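Local coordinates for protein arginase 1, mitochondrial (Arabidopsis thaliana, PDB 6VSU) that hydrolyses L-arginine to urea and L-ornithine with a pair of manganese ions, and also cleaves agmatine to urea and putrescine, at residues V244-D249 with H279-D284; L161-H166 with R272-I277. All coordinates share one frame; numbering follows the deposited sequence.

Contact 1: residues V244-D249 with H279-D284. With MN (manganese (II) ion), chain B.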
loop_
_atom_site.group_PDB
_atom_site.type_symbol
_atom_site.label_atom_id
_atom_site.label_comp_id
_atom_site.label_asym_id
_atom_site.label_seq_id
_atom_site.Cartn_x
_atom_site.Cartn_y
_atom_site.Cartn_z
ATOM N N VAL E 244 -9.729 -39.648 -4.055
ATOM C CA VAL E 244 -8.814 -38.613 -4.575
ATOM C C VAL E 244 -8.563 -37.555 -3.510
ATOM O O VAL E 244 -9.533 -37.104 -2.843
ATOM C CB VAL E 244 -9.388 -38.006 -5.840
ATOM C CG1 VAL E 244 -8.431 -36.947 -6.339
ATOM C CG2 VAL E 244 -9.738 -39.048 -6.898
ATOM N N TYR E 245 -7.305 -37.145 -3.405
ATOM C CA TYR E 245 -6.892 -36.047 -2.505
ATOM C C TYR E 245 -6.465 -34.876 -3.392
ATOM O O TYR E 245 -5.645 -35.106 -4.286
ATOM C CB TYR E 245 -5.807 -36.507 -1.525
ATOM C CG TYR E 245 -5.470 -35.462 -0.497
ATOM C CD1 TYR E 245 -4.540 -34.460 -0.770
ATOM C CD2 TYR E 245 -6.111 -35.430 0.741
ATOM C CE1 TYR E 245 -4.278 -33.443 0.136
ATOM C CE2 TYR E 245 -5.820 -34.447 1.680
ATOM C CZ TYR E 245 -4.910 -33.442 1.370
ATOM O OH TYR E 245 -4.560 -32.472 2.276
ATOM N N ILE E 246 -6.946 -33.665 -3.113
ATOM C CA ILE E 246 -6.534 -32.483 -3.904
ATOM C C ILE E 246 -5.731 -31.540 -3.004
ATOM O O ILE E 246 -6.292 -31.036 -2.012
ATOM C CB ILE E 246 -7.763 -31.805 -4.511
ATOM C CG1 ILE E 246 -8.590 -32.787 -5.330
ATOM C CG2 ILE E 246 -7.324 -30.594 -5.326
ATOM C CD1 ILE E 246 -9.897 -32.208 -5.900
ATOM N N SER E 247 -4.501 -31.232 -3.378
ATOM C CA SER E 247 -3.668 -30.248 -2.647
ATOM C C SER E 247 -3.481 -29.032 -3.544
ATOM O O SER E 247 -2.891 -29.154 -4.648
ATOM C CB SER E 247 -2.340 -30.838 -2.217
ATOM O OG SER E 247 -1.523 -29.853 -1.603
ATOM N N ILE E 248 -3.935 -27.867 -3.074
ATOM C CA ILE E 248 -3.787 -26.613 -3.851
ATOM C C ILE E 248 -2.827 -25.738 -3.100
ATOM O O ILE E 248 -3.200 -25.211 -2.041
ATOM C CB ILE E 248 -5.134 -25.934 -4.092
ATOM C CG1 ILE E 248 -6.151 -26.953 -4.621
ATOM C CG2 ILE E 248 -4.912 -24.776 -5.039
ATOM C CD1 ILE E 248 -7.406 -26.337 -5.226
ATOM N N ASP E 249 -1.688 -25.488 -3.691
ATOM C CA ASP E 249 -0.840 -24.344 -3.263
ATOM C C ASP E 249 -1.366 -23.159 -4.047
ATOM O O ASP E 249 -1.518 -23.249 -5.246
ATOM C CB ASP E 249 0.614 -24.637 -3.542
ATOM C CG ASP E 249 1.631 -23.570 -3.193
ATOM O OD1 ASP E 249 1.293 -22.362 -3.145
ATOM O OD2 ASP E 249 2.783 -23.971 -2.992
ATOM N N HIS E 279 -13.895 -28.210 -11.386
ATOM C CA HIS E 279 -15.312 -28.449 -11.730
ATOM C C HIS E 279 -15.399 -29.694 -12.610
ATOM O O HIS E 279 -16.386 -30.406 -12.513
ATOM C CB HIS E 279 -15.953 -27.233 -12.430
ATOM C CG HIS E 279 -16.261 -26.092 -11.501
ATOM N ND1 HIS E 279 -16.576 -24.827 -11.940
ATOM C CD2 HIS E 279 -16.274 -26.026 -10.162
ATOM C CE1 HIS E 279 -16.810 -24.057 -10.913
ATOM N NE2 HIS E 279 -16.617 -24.770 -9.814
ATOM N N ASN E 280 -14.438 -29.922 -13.519
ATOM C CA ASN E 280 -14.606 -30.990 -14.548
ATOM C C ASN E 280 -13.962 -32.280 -14.075
ATOM O O ASN E 280 -14.178 -33.275 -14.730
ATOM C CB ASN E 280 -14.066 -30.494 -15.888
ATOM C CG ASN E 280 -14.994 -29.438 -16.441
ATOM O OD1 ASN E 280 -16.155 -29.724 -16.652
ATOM N ND2 ASN E 280 -14.532 -28.218 -16.613
ATOM N N LEU E 281 -13.182 -32.240 -12.994
ATOM C CA LEU E 281 -12.542 -33.443 -12.446
ATOM C C LEU E 281 -13.613 -34.450 -12.040
ATOM O O LEU E 281 -14.515 -34.095 -11.314
ATOM C CB LEU E 281 -11.644 -33.074 -11.277
ATOM C CG LEU E 281 -11.115 -34.217 -10.415
ATOM C CD1 LEU E 281 -10.210 -35.089 -11.249
ATOM C CD2 LEU E 281 -10.337 -33.692 -9.222
ATOM N N GLN E 282 -13.531 -35.671 -12.538
ATOM C CA GLN E 282 -14.384 -36.752 -12.015
ATOM C C GLN E 282 -13.559 -37.422 -10.933
ATOM O O GLN E 282 -12.469 -37.941 -11.231
ATOM C CB GLN E 282 -14.837 -37.760 -13.067
ATOM C CG GLN E 282 -15.639 -37.170 -14.212
ATOM C CD GLN E 282 -15.853 -38.177 -15.344
ATOM O OE1 GLN E 282 -16.100 -39.406 -15.136
ATOM N NE2 GLN E 282 -15.690 -37.660 -16.564
ATOM N N ALA E 283 -14.069 -37.409 -9.723
ATOM C CA ALA E 283 -13.338 -37.885 -8.539
ATOM C C ALA E 283 -14.273 -38.082 -7.359
ATOM O O ALA E 283 -15.130 -37.292 -7.179
ATOM C CB ALA E 283 -12.253 -36.920 -8.175
ATOM N N ASP E 284 -14.022 -39.108 -6.564
ATOM C CA ASP E 284 -14.587 -39.219 -5.213
ATOM C C ASP E 284 -13.556 -38.591 -4.294
ATOM O O ASP E 284 -12.566 -39.259 -3.956
ATOM C CB ASP E 284 -14.929 -40.675 -4.929
ATOM C CG ASP E 284 -15.360 -40.898 -3.514
ATOM O OD1 ASP E 284 -15.626 -39.874 -2.792
ATOM O OD2 ASP E 284 -15.438 -42.100 -3.150
HETATM MN MN MN B . 4.435 -23.620 -4.501
HETATM O O HOH W 1 5.655 -25.062 -3.454
#
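A single backbone hydrogen bond, from V244 N to D284 O, is the one polar link across this contact, and it joins the first residue of one strand to the residue just before the next. The N...O distance is 2.9 Å, with an angle of 150° at the hydrogen. The rest is apolar. V244 turns CG2 to the methyl of A283, with CG2 to CB at 3.5 Å; since CG1 is the branch anti to the backbone N (chi1 180°), CG2 lies beside that N and meets A283 next to the hydrogen bond. Two residues on, I246 and L281 reach toward each other tip to tip, I246 CD1 lying 3.7 Å from L281 CD2.

These pairs close a beta-alpha-beta unit: strand 244-249, helix 271-280 and strand 285-291 follow one another, the two strands being parallel neighbours in the central sheet of the arginase fold. L281 is the first residue to leave helical backbone angles, and its side chain, with that of A283, faces the beginning of strand 244-249 as the chain turns back to the sheet. Helix 303-319 packs on the same strand through L315, which touches I246. The carboxylate of D284 takes its partners from outside the two segments, OD1 forming salt bridges with R132 and K321.

At the far end of the strand, D249 OD2 binds a manganese ion at 2.3 Å, with water 1 also on that metal at 2.2 Å. Having CG anti to the backbone N (chi1 179°) carries the carboxylate to the metal just past the C-terminal end of the strand, where D164, H166 and D251 supply further ligands.

Contact 2: residues L161-H166 with R272-I277. With MN (manganese (II) ion), chain B; MN (manganese (II) ion), chain C; ORN (L-ornithine), chain D.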
loop_
_atom_site.group_PDB
_atom_site.type_symbol
_atom_site.label_atom_id
_atom_site.label_comp_id
_atom_site.label_asym_id
_atom_site.label_seq_id
_atom_site.Cartn_x
_atom_site.Cartn_y
_atom_site.Cartn_z
ATOM N N LEU E 161 -4.185 -35.022 -6.846
ATOM C CA LEU E 161 -4.027 -33.826 -7.708
ATOM C C LEU E 161 -3.371 -32.699 -6.872
ATOM O O LEU E 161 -3.897 -32.331 -5.828
ATOM C CB LEU E 161 -5.354 -33.415 -8.342
ATOM C CG LEU E 161 -5.297 -32.098 -9.119
ATOM C CD1 LEU E 161 -4.410 -32.252 -10.313
ATOM C CD2 LEU E 161 -6.671 -31.642 -9.556
ATOM N N HIS E 162 -2.173 -32.340 -7.296
ATOM C CA HIS E 162 -1.240 -31.397 -6.667
ATOM C C HIS E 162 -1.128 -30.184 -7.593
ATOM O O HIS E 162 -0.554 -30.296 -8.641
ATOM C CB HIS E 162 0.082 -32.100 -6.349
ATOM C CG HIS E 162 1.089 -31.212 -5.724
ATOM N ND1 HIS E 162 2.420 -31.405 -5.908
ATOM C CD2 HIS E 162 0.947 -30.075 -5.001
ATOM C CE1 HIS E 162 3.077 -30.429 -5.313
ATOM N NE2 HIS E 162 2.194 -29.595 -4.730
ATOM N N LEU E 163 -1.775 -29.087 -7.242
ATOM C CA LEU E 163 -1.728 -27.831 -8.031
ATOM C C LEU E 163 -0.693 -26.906 -7.371
ATOM O O LEU E 163 -0.873 -26.541 -6.184
ATOM C CB LEU E 163 -3.130 -27.195 -8.045
ATOM C CG LEU E 163 -4.117 -27.878 -8.986
ATOM C CD1 LEU E 163 -5.544 -27.520 -8.611
ATOM C CD2 LEU E 163 -3.819 -27.402 -10.364
ATOM N N ASP E 164 0.371 -26.578 -8.092
ATOM C CA ASP E 164 1.485 -25.848 -7.477
ATOM C C ASP E 164 2.442 -25.355 -8.548
ATOM O O ASP E 164 2.612 -26.066 -9.576
ATOM C CB ASP E 164 2.140 -26.821 -6.531
ATOM C CG ASP E 164 3.042 -26.199 -5.488
ATOM O OD1 ASP E 164 3.731 -25.203 -5.829
ATOM O OD2 ASP E 164 3.047 -26.741 -4.365
ATOM N N ALA E 165 3.087 -24.207 -8.319
ATOM C CA ALA E 165 4.220 -23.747 -9.154
ATOM C C ALA E 165 5.452 -24.700 -8.999
ATOM O O ALA E 165 6.307 -24.713 -9.886
ATOM C CB ALA E 165 4.563 -22.296 -8.821
ATOM N N HIS E 166 5.544 -25.430 -7.883
ATOM C CA HIS E 166 6.729 -26.155 -7.364
ATOM C C HIS E 166 6.361 -27.610 -7.159
ATOM O O HIS E 166 5.294 -27.874 -6.641
ATOM C CB HIS E 166 7.163 -25.562 -6.000
ATOM C CG HIS E 166 7.347 -24.075 -6.040
ATOM N ND1 HIS E 166 6.329 -23.182 -5.635
ATOM C CD2 HIS E 166 8.385 -23.335 -6.512
ATOM C CE1 HIS E 166 6.755 -21.978 -5.866
ATOM N NE2 HIS E 166 8.015 -22.036 -6.395
ATOM N N ARG E 272 -9.913 -18.823 -13.055
ATOM C CA ARG E 272 -10.873 -19.550 -13.919
ATOM C C ARG E 272 -10.233 -20.855 -14.435
ATOM O O ARG E 272 -10.980 -21.847 -14.521
ATOM C CB ARG E 272 -11.407 -18.676 -15.026
ATOM C CG ARG E 272 -12.530 -19.323 -15.829
ATOM C CD ARG E 272 -13.675 -19.991 -15.045
ATOM N NE ARG E 272 -14.161 -19.078 -14.023
ATOM C CZ ARG E 272 -15.064 -19.297 -13.094
ATOM N NH1 ARG E 272 -15.608 -20.495 -12.942
ATOM N NH2 ARG E 272 -15.402 -18.306 -12.273
ATOM N N ASP E 273 -8.945 -20.873 -14.792
ATOM C CA ASP E 273 -8.236 -22.111 -15.201
ATOM C C ASP E 273 -8.340 -23.163 -14.082
ATOM O O ASP E 273 -8.739 -24.329 -14.356
ATOM C CB ASP E 273 -6.756 -21.866 -15.490
ATOM C CG ASP E 273 -6.437 -21.033 -16.723
ATOM O OD1 ASP E 273 -7.258 -21.019 -17.661
ATOM O OD2 ASP E 273 -5.310 -20.443 -16.770
ATOM N N VAL E 274 -8.092 -22.791 -12.839
ATOM C CA VAL E 274 -8.161 -23.756 -11.702
ATOM C C VAL E 274 -9.596 -24.300 -11.537
ATOM O O VAL E 274 -9.779 -25.520 -11.314
ATOM C CB VAL E 274 -7.620 -23.116 -10.418
ATOM C CG1 VAL E 274 -7.882 -23.960 -9.179
ATOM C CG2 VAL E 274 -6.137 -22.844 -10.570
ATOM N N LEU E 275 -10.611 -23.444 -11.638
ATOM C CA LEU E 275 -12.016 -23.908 -11.474
ATOM C C LEU E 275 -12.397 -24.737 -12.689
ATOM O O LEU E 275 -13.159 -25.670 -12.485
ATOM C CB LEU E 275 -12.980 -22.738 -11.261
ATOM C CG LEU E 275 -12.803 -21.971 -9.947
ATOM C CD1 LEU E 275 -14.012 -21.070 -9.760
ATOM C CD2 LEU E 275 -12.635 -22.836 -8.709
ATOM N N ASN E 276 -11.822 -24.481 -13.867
ATOM C CA ASN E 276 -12.114 -25.368 -15.009
ATOM C C ASN E 276 -11.629 -26.785 -14.679
ATOM O O ASN E 276 -12.368 -27.743 -14.971
ATOM C CB ASN E 276 -11.586 -24.869 -16.338
ATOM C CG ASN E 276 -12.333 -23.665 -16.892
ATOM O OD1 ASN E 276 -13.382 -23.252 -16.383
ATOM N ND2 ASN E 276 -11.757 -23.074 -17.933
ATOM N N ILE E 277 -10.453 -26.922 -14.081
ATOM C CA ILE E 277 -9.895 -28.245 -13.688
ATOM C C ILE E 277 -10.738 -28.886 -12.564
ATOM O O ILE E 277 -11.188 -30.072 -12.717
ATOM C CB ILE E 277 -8.432 -28.057 -13.293
ATOM C CG1 ILE E 277 -7.610 -27.528 -14.477
ATOM C CG2 ILE E 277 -7.871 -29.341 -12.727
ATOM C CD1 ILE E 277 -6.227 -27.151 -14.110
HETATM MN MN MN B . 4.435 -23.620 -4.501
HETATM MN MN MN C . 4.095 -26.190 -2.540
HETATM N N ORN D . 13.287 -22.130 -3.641
HETATM C CA ORN D . 12.369 -23.275 -3.419
HETATM C CB ORN D . 10.930 -22.775 -3.313
HETATM C CG ORN D . 9.971 -23.744 -2.646
HETATM C CD ORN D . 8.562 -23.190 -2.550
HETATM N NE ORN D . 7.513 -24.183 -2.326
HETATM C C ORN D . 12.494 -24.277 -4.573
HETATM O O ORN D . 13.511 -24.234 -5.267
HETATM O OXT ORN D . 11.566 -25.068 -4.723
HETATM O O HOH W 1 5.655 -25.062 -3.454
HETATM O O HOH W 2 5.830 -25.491 -0.992
#
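Strand 158-163 of the parallel arginase sheet runs into a metal-binding loop, and its last residues carry leucines that pack on helix 271-280. The short axes of strand 161-163 and helix 272-277 are antiparallel within 2° (178°) and 11.7 Å apart at closest approach. L161 and I277 cross obliquely, CD2 of the leucine 4.1 Å from CG2 of the isoleucine. L163 bridges two helix residues one turn apart: its CD1 lies 4.3 Å from V274 CG1, while CD2 is turned to I277 CD1. The contact has no hydrogen bond across it.

Past the strand, D164 bridges the two manganese ions, OD1 on one and OD2 on the other, each at 2.2 Å. H162 NE2 donates to D164 OD2 on its anti side, and H166 N reaches OD1 from above the carboxylate plane at 2.7 Å, forming an Asx turn; these bonds help fix the carboxylate's rotation. H166 ND1 binds the same ion as D164 OD1, and the H166 ring lies between A165 CB on one face and L-ornithine CD 3.7 Å above the other. Water 1 bridges both ions; the approach of ornithine NE to it is doubtfully short.

V199 of strand 193-201 touches both leucines, strand 244-249 pairs with their backbone, and helix 303-319 meets V274 through L311.

Overall arrangement
Following the chain from the N terminus, strand 158-163 and its metal loop come first, then strand 244-249, and then helix 271-280, whose residues 272-277 precede 279-284. The segments therefore alternate, and the two contacts cross. Contact 2 closes the longer loop, with 105 residues between its segments; contact 1 closes one of 29 within a beta-alpha-beta unit. Both use helix 271-280, contact 2 its body and contact 1 its end and exit. Their strands are neighbours in the parallel sheet, where S247 N to L161 O and S247 O to L163 N, each 2.8 Å, are probable hydrogen bonds. The centres lie 9 Å apart, and both strands lead to the manganese pair and the bridging water 1.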